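Local atomic coordinates of thiaminase-I (Naegleria gruberi, PDB entry 4HCW), a protein that belongs to the thiaminase family and probably has a two-lobed alpha/beta fold, related to that of periplasmic binding proteins. Residues N25-L29 against I30-K34; I71-P74 against Y75-L79; C236-K239 against D240-D244; T290-L293 against D294-L298. One frame throughout, in Å; residues are numbered along the deposited sequence.

Interaction 1 of 4, residues N25-L29 against I30-K34; sequences NEVKL and INLIK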
loop_
_atom_site.group_PDB
_atom_site.type_symbol
_atom_site.label_atom_id
_atom_site.label_comp_id
_atom_site.label_asym_id
_atom_site.label_seq_id
_atom_site.Cartn_x
_atom_site.Cartn_y
_atom_site.Cartn_z
ATOM N N ASN A 25 21.893 -3.727 14.849
ATOM C CA ASN A 25 20.617 -3.877 15.541
ATOM C C ASN A 25 19.439 -3.363 14.721
ATOM O O ASN A 25 19.241 -2.154 14.589
ATOM C CB ASN A 25 20.658 -3.174 16.900
ATOM C CG ASN A 25 19.297 -3.123 17.571
ATOM O OD1 ASN A 25 18.849 -4.101 18.168
ATOM N ND2 ASN A 25 18.637 -1.973 17.481
ATOM N N GLU A 26 18.659 -4.289 14.171
ATOM C CA GLU A 26 17.482 -3.935 13.388
ATOM C C GLU A 26 16.215 -4.063 14.226
ATOM O O GLU A 26 16.022 -5.056 14.927
ATOM C CB GLU A 26 17.375 -4.825 12.150
ATOM C CG GLU A 26 16.195 -4.494 11.253
ATOM C CD GLU A 26 15.923 -5.572 10.224
ATOM O OE1 GLU A 26 16.445 -6.696 10.389
ATOM O OE2 GLU A 26 15.189 -5.298 9.252
ATOM N N VAL A 27 15.354 -3.053 14.150
ATOM C CA VAL A 27 14.096 -3.068 14.887
ATOM C C VAL A 27 12.905 -3.028 13.935
ATOM O O VAL A 27 12.695 -2.042 13.231
ATOM C CB VAL A 27 13.998 -1.883 15.864
ATOM C CG1 VAL A 27 12.651 -1.888 16.571
ATOM C CG2 VAL A 27 15.136 -1.932 16.871
ATOM N N LYS A 28 12.131 -4.107 13.917
ATOM C CA LYS A 28 10.956 -4.198 13.058
ATOM C C LYS A 28 9.707 -3.719 13.787
ATOM O O LYS A 28 9.451 -4.120 14.922
ATOM C CB LYS A 28 10.755 -5.636 12.578
ATOM C CG LYS A 28 11.779 -6.110 11.560
ATOM C CD LYS A 28 12.298 -7.496 11.912
ATOM C CE LYS A 28 12.469 -8.360 10.674
ATOM N NZ LYS A 28 11.153 -8.736 10.084
ATOM N N LEU A 29 8.933 -2.863 13.128
ATOM C CA LEU A 29 7.696 -2.348 13.704
ATOM C C LEU A 29 6.683 -3.469 13.901
ATOM O O LEU A 29 5.860 -3.423 14.816
ATOM C CB LEU A 29 7.100 -1.257 12.812
ATOM C CG LEU A 29 5.823 -0.589 13.327
ATOM C CD1 LEU A 29 6.105 0.197 14.599
ATOM C CD2 LEU A 29 5.208 0.304 12.263
ATOM N N ILE A 30 6.751 -4.478 13.038
ATOM C CA ILE A 30 5.843 -5.616 13.115
ATOM C C ILE A 30 6.038 -6.391 14.420
ATOM O O ILE A 30 5.096 -6.984 14.946
ATOM C CB ILE A 30 5.998 -6.554 11.890
ATOM C CG1 ILE A 30 4.898 -7.619 11.878
ATOM C CG2 ILE A 30 7.382 -7.192 11.859
ATOM C CD1 ILE A 30 3.497 -7.047 11.850
ATOM N N ASN A 31 7.259 -6.366 14.948
ATOM C CA ASN A 31 7.554 -7.024 16.213
ATOM C C ASN A 31 7.016 -6.237 17.402
ATOM O O ASN A 31 6.554 -6.819 18.385
ATOM C CB ASN A 31 9.058 -7.256 16.368
ATOM C CG ASN A 31 9.585 -8.311 15.416
ATOM O OD1 ASN A 31 8.849 -9.199 14.986
ATOM N ND2 ASN A 31 10.869 -8.221 15.085
ATOM N N LEU A 32 7.077 -4.913 17.308
ATOM C CA LEU A 32 6.551 -4.049 18.358
ATOM C C LEU A 32 5.038 -4.200 18.471
ATOM O O LEU A 32 4.491 -4.237 19.572
ATOM C CB LEU A 32 6.915 -2.587 18.093
ATOM C CG LEU A 32 8.404 -2.236 18.112
ATOM C CD1 LEU A 32 8.603 -0.735 17.971
ATOM C CD2 LEU A 32 9.064 -2.754 19.383
ATOM N N ILE A 33 4.370 -4.292 17.326
ATOM C CA ILE A 33 2.923 -4.463 17.294
ATOM C C ILE A 33 2.520 -5.852 17.783
ATOM O O ILE A 33 1.552 -6.000 18.528
ATOM C CB ILE A 33 2.359 -4.223 15.879
ATOM C CG1 ILE A 33 2.617 -2.779 15.445
ATOM C CG2 ILE A 33 0.869 -4.530 15.828
ATOM C CD1 ILE A 33 2.028 -2.433 14.102
ATOM N N LYS A 34 3.278 -6.863 17.368
ATOM C CA LYS A 34 3.013 -8.242 17.768
ATOM C C LYS A 34 3.072 -8.428 19.283
ATOM O O LYS A 34 2.314 -9.217 19.847
ATOM C CB LYS A 34 3.998 -9.194 17.085
ATOM C CG LYS A 34 3.381 -10.043 15.985
ATOM C CD LYS A 34 4.448 -10.738 15.154
ATOM C CE LYS A 34 5.364 -11.592 16.017
ATOM N NZ LYS A 34 6.454 -12.213 15.213
#
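Asn31 and Lys28 cross obliquely where strand 26-28 gives way to helix 29-34. The side-chain amide nitrogen of Asn31 settles in the shallow hollow between two methylenes of the lysine: its ND2 lies 3.6 Å from Lys28 CB and 3.6 Å from Lys28 CD, while the intervening CG stands farther back. A chi2 of 134°, off the staggered positions, sets the direction in which CD leaves and so places it beside the amide. Another flank of Lys28 CB meets the CG2 methyl of Ile30 at 3.8 Å.

Lys28 occupies the N-cap position, and its carbonyl starts the helix. Asn31 N donates to Lys28 O over 3.1 Å, approaching from above the carbonyl plane, 65° out of it, and Leu32 N adds a weak bond to the same oxygen. One residue on, Ile33 N reaches Leu29 O at 3.0 Å in the regular i to i+4 pattern. The unit is a strand-to-helix junction: Val27 pairs through its backbone with Trp20 of the neighbouring antiparallel strand, and the chain then winds directly into the helix.

Apolar branches interlock around Leu29. The CD1 methyl of Leu32 projects into the notch between Val27 and Leu29, 4.4 Å from Val27 CG1 and 4.3 Å from Leu29 CD1. Ile33 approaches the branch point of the same leucine, its CD1 lying 4.3 Å from Leu29 CG. Beyond the junction, Ile33 packs against Val292 and Leu296 of helix 290-298, and Leu29 fits against Pro18, Trp20 and Thr301.

Interaction 2 of 4, residues I71-P74 against Y75-L79; sequences IFLP and YLVSL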
loop_
_atom_site.group_PDB
_atom_site.type_symbol
_atom_site.label_atom_id
_atom_site.label_comp_id
_atom_site.label_asym_id
_atom_site.label_seq_id
_atom_site.Cartn_x
_atom_site.Cartn_y
_atom_site.Cartn_z
ATOM N N ILE A 71 -4.640 -5.981 -4.239
ATOM C CA ILE A 71 -4.233 -6.166 -5.628
ATOM C C ILE A 71 -4.440 -7.616 -6.068
ATOM O O ILE A 71 -4.557 -7.902 -7.259
ATOM C CB ILE A 71 -2.757 -5.749 -5.849
ATOM C CG1 ILE A 71 -2.468 -5.539 -7.338
ATOM C CG2 ILE A 71 -1.803 -6.768 -5.239
ATOM C CD1 ILE A 71 -1.064 -5.056 -7.621
ATOM N N PHE A 72 -4.498 -8.523 -5.099
ATOM C CA PHE A 72 -4.700 -9.938 -5.387
ATOM C C PHE A 72 -6.026 -10.425 -4.820
ATOM O O PHE A 72 -6.290 -11.625 -4.787
ATOM C CB PHE A 72 -3.554 -10.771 -4.811
ATOM C CG PHE A 72 -2.217 -10.466 -5.422
ATOM C CD1 PHE A 72 -2.114 -10.120 -6.759
ATOM C CD2 PHE A 72 -1.065 -10.519 -4.657
ATOM C CE1 PHE A 72 -0.885 -9.838 -7.323
ATOM C CE2 PHE A 72 0.166 -10.237 -5.214
ATOM C CZ PHE A 72 0.256 -9.897 -6.548
ATOM N N LEU A 73 -6.857 -9.487 -4.377
ATOM C CA LEU A 73 -8.134 -9.831 -3.755
ATOM C C LEU A 73 -9.125 -10.558 -4.679
ATOM O O LEU A 73 -9.639 -11.611 -4.303
ATOM C CB LEU A 73 -8.780 -8.604 -3.095
ATOM C CG LEU A 73 -10.020 -8.884 -2.243
ATOM C CD1 LEU A 73 -9.686 -9.847 -1.112
ATOM C CD2 LEU A 73 -10.602 -7.589 -1.696
ATOM N N PRO A 74 -9.399 -10.013 -5.884
ATOM C CA PRO A 74 -10.349 -10.723 -6.753
ATOM C C PRO A 74 -9.859 -12.112 -7.157
ATOM O O PRO A 74 -10.665 -13.039 -7.251
ATOM C CB PRO A 74 -10.442 -9.818 -7.986
ATOM C CG PRO A 74 -10.044 -8.472 -7.498
ATOM C CD PRO A 74 -8.975 -8.735 -6.486
ATOM N N TYR A 75 -8.558 -12.251 -7.394
ATOM C CA TYR A 75 -7.975 -13.554 -7.695
ATOM C C TYR A 75 -8.091 -14.479 -6.491
ATOM O O TYR A 75 -8.258 -15.691 -6.637
ATOM C CB TYR A 75 -6.508 -13.412 -8.111
ATOM C CG TYR A 75 -5.718 -14.702 -8.025
ATOM C CD1 TYR A 75 -5.847 -15.686 -8.998
ATOM C CD2 TYR A 75 -4.842 -14.934 -6.971
ATOM C CE1 TYR A 75 -5.127 -16.866 -8.921
ATOM C CE2 TYR A 75 -4.119 -16.109 -6.886
ATOM C CZ TYR A 75 -4.264 -17.072 -7.863
ATOM O OH TYR A 75 -3.542 -18.243 -7.778
ATOM N N LEU A 76 -8.002 -13.900 -5.300
ATOM C CA LEU A 76 -8.108 -14.665 -4.066
ATOM C C LEU A 76 -9.562 -15.047 -3.809
ATOM O O LEU A 76 -9.846 -16.066 -3.179
ATOM C CB LEU A 76 -7.546 -13.858 -2.894
ATOM C CG LEU A 76 -7.036 -14.635 -1.681
ATOM C CD1 LEU A 76 -6.034 -15.696 -2.106
ATOM C CD2 LEU A 76 -6.410 -13.679 -0.680
ATOM N N VAL A 77 -10.479 -14.224 -4.308
ATOM C CA VAL A 77 -11.909 -14.489 -4.184
ATOM C C VAL A 77 -12.339 -15.643 -5.085
ATOM O O VAL A 77 -13.098 -16.520 -4.670
ATOM C CB VAL A 77 -12.748 -13.232 -4.511
ATOM C CG1 VAL A 77 -14.205 -13.599 -4.756
ATOM C CG2 VAL A 77 -12.633 -12.208 -3.393
ATOM N N SER A 78 -11.828 -15.650 -6.314
ATOM C CA SER A 78 -12.199 -16.662 -7.300
ATOM C C SER A 78 -11.726 -18.067 -6.925
ATOM O O SER A 78 -12.077 -19.043 -7.588
ATOM C CB SER A 78 -11.668 -16.279 -8.685
ATOM O OG SER A 78 -10.255 -16.178 -8.680
ATOM N N LEU A 79 -10.927 -18.165 -5.867
ATOM C CA LEU A 79 -10.480 -19.460 -5.369
ATOM C C LEU A 79 -11.377 -19.934 -4.228
ATOM O O LEU A 79 -11.310 -21.090 -3.810
ATOM C CB LEU A 79 -9.020 -19.390 -4.914
ATOM C CG LEU A 79 -8.019 -18.928 -5.975
ATOM C CD1 LEU A 79 -6.588 -19.084 -5.478
ATOM C CD2 LEU A 79 -8.225 -19.684 -7.279
#
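The first turn of the short helix 73-77 is built here, with Phe72 as its N-cap residue and its carbonyl taken up by Leu76. Leu76 N donates to Phe72 O over 2.9 Å, and the next pair in the ladder is Val77 N to Leu73 O at 2.7 Å. Pro74 O then serves two donors: Ser78 N binds it at 3.0 Å, whereas Val77 N makes only a weak bond.

Side chains follow this backbone closely. A methyl of Val77 is brought over the preceding turn because chi1, 164°, sets CG2 beside the valine's own backbone N; CG2 therefore lies next to the Leu73 carbonyl and 4.4 Å from Leu73 CG. Tyr75 brings the edge of its ring near Phe72 O, with that oxygen close to the ring plane. Ser78 turns back on the preceding turn, and its OG donates to Tyr75 O over 2.9 Å from above the carbonyl plane, 41° out of it.

The Phe72 ring leads away from the helix and receives Ile71 CG2 over the centre of one face, 3.6 Å above it. Cys338, Ala342 and Val346 also touch this ring, while Leu76 packs on Phe66 and Thr68 of strand 65-69. Pro74, which has no N-H to give, stands two residues after the N-cap, where the helix requires no backbone donor; a proline so placed is characteristic of the first turn of an alpha-helix.

Interaction 3 of 4, residues C236-K239 against D240-D244; sequences CEIK and DIIRD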
loop_
_atom_site.group_PDB
_atom_site.type_symbol
_atom_site.label_atom_id
_atom_site.label_comp_id
_atom_site.label_asym_id
_atom_site.label_seq_id
_atom_site.Cartn_x
_atom_site.Cartn_y
_atom_site.Cartn_z
ATOM N N CYS A 236 9.622 7.054 7.457
ATOM C CA CYS A 236 9.537 7.019 8.915
ATOM C C CYS A 236 10.838 7.425 9.603
ATOM O O CYS A 236 10.824 7.950 10.715
ATOM C CB CYS A 236 9.101 5.632 9.398
ATOM S SG CYS A 236 10.355 4.339 9.236
ATOM N N GLU A 237 11.963 7.184 8.938
ATOM C CA GLU A 237 13.266 7.469 9.528
ATOM C C GLU A 237 13.620 8.955 9.492
ATOM O O GLU A 237 14.681 9.359 9.970
ATOM C CB GLU A 237 14.357 6.635 8.851
ATOM C CG GLU A 237 14.945 5.559 9.750
ATOM C CD GLU A 237 15.625 4.451 8.970
ATOM O OE1 GLU A 237 15.250 4.232 7.799
ATOM O OE2 GLU A 237 16.532 3.799 9.529
ATOM N N ILE A 238 12.729 9.763 8.927
ATOM C CA ILE A 238 12.914 11.209 8.894
ATOM C C ILE A 238 11.610 11.938 9.203
ATOM O O ILE A 238 11.392 13.058 8.739
ATOM C CB ILE A 238 13.439 11.695 7.525
ATOM C CG1 ILE A 238 12.528 11.205 6.396
ATOM C CG2 ILE A 238 14.870 11.232 7.297
ATOM C CD1 ILE A 238 12.905 11.742 5.033
ATOM N N LYS A 239 10.747 11.304 9.992
ATOM C CA LYS A 239 9.439 11.874 10.301
ATOM C C LYS A 239 9.556 13.136 11.155
ATOM O O LYS A 239 8.627 13.944 11.215
ATOM C CB LYS A 239 8.537 10.841 10.985
ATOM C CG LYS A 239 8.499 10.938 12.501
ATOM C CD LYS A 239 7.471 9.985 13.088
ATOM C CE LYS A 239 7.209 10.289 14.554
ATOM N NZ LYS A 239 8.459 10.249 15.362
ATOM N N ASP A 240 10.703 13.300 11.808
ATOM C CA ASP A 240 10.966 14.485 12.615
ATOM C C ASP A 240 11.339 15.665 11.727
ATOM O O ASP A 240 10.833 16.774 11.902
ATOM C CB ASP A 240 12.086 14.208 13.618
ATOM C CG ASP A 240 11.735 13.104 14.595
ATOM O OD1 ASP A 240 10.568 13.047 15.037
ATOM O OD2 ASP A 240 12.626 12.290 14.917
ATOM N N ILE A 241 12.227 15.414 10.769
ATOM C CA ILE A 241 12.668 16.438 9.829
ATOM C C ILE A 241 11.518 16.887 8.928
ATOM O O ILE A 241 11.424 18.058 8.559
ATOM C CB ILE A 241 13.844 15.930 8.972
ATOM C CG1 ILE A 241 14.979 15.443 9.876
ATOM C CG2 ILE A 241 14.337 17.015 8.029
ATOM C CD1 ILE A 241 16.201 14.963 9.127
ATOM N N ILE A 242 10.640 15.949 8.587
ATOM C CA ILE A 242 9.453 16.257 7.798
ATOM C C ILE A 242 8.548 17.236 8.541
ATOM O O ILE A 242 8.040 18.195 7.958
ATOM C CB ILE A 242 8.663 14.977 7.445
ATOM C CG1 ILE A 242 9.441 14.134 6.433
ATOM C CG2 ILE A 242 7.288 15.322 6.890
ATOM C CD1 ILE A 242 8.741 12.851 6.038
ATOM N N ARG A 243 8.361 16.995 9.835
ATOM C CA ARG A 243 7.522 17.856 10.662
ATOM C C ARG A 243 8.180 19.208 10.930
ATOM O O ARG A 243 7.531 20.251 10.845
ATOM C CB ARG A 243 7.186 17.161 11.986
ATOM C CG ARG A 243 6.418 18.030 12.973
ATOM C CD ARG A 243 7.225 18.266 14.242
ATOM N NE ARG A 243 7.408 17.040 15.015
ATOM C CZ ARG A 243 8.521 16.729 15.671
ATOM N NH1 ARG A 243 9.561 17.551 15.645
ATOM N NH2 ARG A 243 8.598 15.592 16.349
ATOM N N ASP A 244 9.471 19.183 11.247
ATOM C CA ASP A 244 10.196 20.398 11.610
ATOM C C ASP A 244 10.459 21.318 10.420
ATOM O O ASP A 244 10.055 22.482 10.429
ATOM C CB ASP A 244 11.515 20.050 12.307
ATOM C CG ASP A 244 11.305 19.419 13.670
ATOM O OD1 ASP A 244 10.254 19.684 14.294
ATOM O OD2 ASP A 244 12.190 18.661 14.119
#
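Ile238 and Ile242 meet through opposite settings of their first torsions: chi1 of 54° places Ile238 CG1 between its backbone N and carbonyl carbon, whereas -70° in Ile242 swings CG1 back over the preceding turn. Ile242 CG1 consequently rides over Ile238 O at 3.2 Å, and its CD1 methyl comes within 4.1 Å of Ile238 CG1. Beneath this pair, Ile242 N donates to Ile238 O over 3.0 Å. Ile241 joins from the side, its CD1 being 4.4 Å from Ile238 CG2.

A chain of charges occupies another flank. The extended Lys239 turns only at its last torsion, -56°, which carries NZ to 3.5 Å from Asp240 OD1. From Arg243, NH2 approaches that same oxygen at 3.5 Å, but the oxygen lies well out of the guanidinium plane, so charge attraction alone joins them. The directed bond goes to the next acid: Arg243 NH1 donates to Asp244 OD1 at 2.6 Å, close to the guanidinium plane; it comes from the syn side of the carboxylate, though tilted out of the carboxylate plane.

Leu124 of strand 110-125 touches both Ile238 and Ile242, and Val218 of helix 211-219 touches both Ile238 and Ile241. With isoleucines set inward and a four-residue salt-bridge network on its outer flank, the segment is typical of the first turn of an amphipathic surface helix.

Interaction 4 of 4, residues T290-L293 against D294-L298; sequences TLVL and DLLGL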
loop_
_atom_site.group_PDB
_atom_site.type_symbol
_atom_site.label_atom_id
_atom_site.label_comp_id
_atom_site.label_asym_id
_atom_site.label_seq_id
_atom_site.Cartn_x
_atom_site.Cartn_y
_atom_site.Cartn_z
ATOM N N THR A 290 -5.855 2.033 20.234
ATOM C CA THR A 290 -5.109 3.285 20.155
ATOM C C THR A 290 -3.602 3.083 20.275
ATOM O O THR A 290 -2.824 3.859 19.723
ATOM C CB THR A 290 -5.572 4.289 21.228
ATOM O OG1 THR A 290 -5.383 3.720 22.530
ATOM C CG2 THR A 290 -7.041 4.630 21.037
ATOM N N LEU A 291 -3.191 2.043 20.993
ATOM C CA LEU A 291 -1.770 1.754 21.148
ATOM C C LEU A 291 -1.178 1.233 19.844
ATOM O O LEU A 291 -0.053 1.576 19.483
ATOM C CB LEU A 291 -1.532 0.755 22.283
ATOM C CG LEU A 291 -0.067 0.415 22.572
ATOM C CD1 LEU A 291 0.755 1.681 22.762
ATOM C CD2 LEU A 291 0.046 -0.480 23.794
ATOM N N VAL A 292 -1.942 0.405 19.140
ATOM C CA VAL A 292 -1.518 -0.100 17.841
ATOM C C VAL A 292 -1.472 1.044 16.833
ATOM O O VAL A 292 -0.530 1.157 16.049
ATOM C CB VAL A 292 -2.458 -1.206 17.328
ATOM C CG1 VAL A 292 -2.031 -1.669 15.944
ATOM C CG2 VAL A 292 -2.478 -2.376 18.300
ATOM N N LEU A 293 -2.494 1.895 16.869
ATOM C CA LEU A 293 -2.558 3.057 15.991
ATOM C C LEU A 293 -1.390 4.005 16.241
ATOM O O LEU A 293 -0.785 4.516 15.298
ATOM C CB LEU A 293 -3.885 3.799 16.169
ATOM C CG LEU A 293 -5.155 3.054 15.751
ATOM C CD1 LEU A 293 -6.380 3.940 15.928
ATOM C CD2 LEU A 293 -5.048 2.564 14.316
ATOM N N ASP A 294 -1.074 4.236 17.512
ATOM C CA ASP A 294 0.030 5.119 17.874
ATOM C C ASP A 294 1.369 4.555 17.405
ATOM O O ASP A 294 2.246 5.300 16.968
ATOM C CB ASP A 294 0.059 5.370 19.385
ATOM C CG ASP A 294 -1.062 6.285 19.846
ATOM O OD1 ASP A 294 -1.474 7.167 19.062
ATOM O OD2 ASP A 294 -1.531 6.124 20.992
ATOM N N LEU A 295 1.515 3.237 17.496
ATOM C CA LEU A 295 2.726 2.570 17.033
ATOM C C LEU A 295 2.844 2.650 15.516
ATOM O O LEU A 295 3.940 2.809 14.979
ATOM C CB LEU A 295 2.750 1.112 17.494
ATOM C CG LEU A 295 3.058 0.878 18.974
ATOM C CD1 LEU A 295 2.805 -0.571 19.346
ATOM C CD2 LEU A 295 4.492 1.268 19.290
ATOM N N LEU A 296 1.709 2.539 14.830
ATOM C CA LEU A 296 1.672 2.696 13.380
ATOM C C LEU A 296 2.110 4.101 12.989
ATOM O O LEU A 296 2.746 4.298 11.953
ATOM C CB LEU A 296 0.267 2.420 12.840
ATOM C CG LEU A 296 -0.197 0.963 12.813
ATOM C CD1 LEU A 296 -1.648 0.876 12.365
ATOM C CD2 LEU A 296 0.695 0.138 11.901
ATOM N N GLY A 297 1.771 5.075 13.829
ATOM C CA GLY A 297 2.139 6.457 13.591
ATOM C C GLY A 297 3.635 6.687 13.672
ATOM O O GLY A 297 4.163 7.608 13.051
ATOM N N LEU A 298 4.323 5.847 14.439
ATOM C CA LEU A 298 5.769 5.965 14.589
ATOM C C LEU A 298 6.490 5.524 13.320
ATOM O O LEU A 298 7.613 5.950 13.051
ATOM C CB LEU A 298 6.255 5.143 15.784
ATOM C CG LEU A 298 5.658 5.507 17.145
ATOM C CD1 LEU A 298 6.227 4.615 18.238
ATOM C CD2 LEU A 298 5.899 6.975 17.464
#
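Thr290 O receives the shortest bond of the contact, from Asp294 N at 2.8 Å, and opens a run of four i to i+4 bonds in helix 290-298. Leu295 N follows to Leu291 O at 3.0 Å, Leu296 N to Val292 O at 2.9 Å and Gly297 N to Leu293 O at 3.0 Å.

Apolar side chains meet at spacings of three and four residues. Both Leu295 and Leu296 hold CG beside their own backbone N, chi1 -74° and -73°, which folds each branch back over the preceding turn. The CD1 of Leu295 thus reaches to 4.4 Å from Leu291 CG. Leu296 CD1 touches two neighbours, 4.4 Å from Val292 CG1 and 4.3 Å from Leu293 CD2. Val36 touches Leu291 and Leu295.

The carboxylate of Asp294 hangs beside the first turn, where its OD1 is hydrogen-bonded to His311 NE2 of helix 306-313. Four of the backbone N-H groups are thus met within the helix, cohesion between its turns comes from apolar branches, and the aspartate's charge is directed to a neighbouring helix, where it would probably favour a proton on NE2 of the histidine.

In the fold
Along the chain the four contacts follow one another in numerical order. Interactions 1 and 4 pack directly, centres about 13 Å apart: helix 29-34 rests on helix 290-298, with Leu29 CD1 3.4 Å from Leu295 O, so distant parts of the sequence, one early and one late, are joined on one side of the fold. Interaction 3 touches the far end of interaction 4, where Cys236 and Lys239 approach Leu298, centres about 16 Å apart. Interaction 2 stands alone, its centre about 29 Å from those of interactions 1 and 4, and lies across the chain's centre from interaction 3. Its helix packs on strand 65-69 of the large mixed sheet, whereas helix 239-244 packs on strand 110-125.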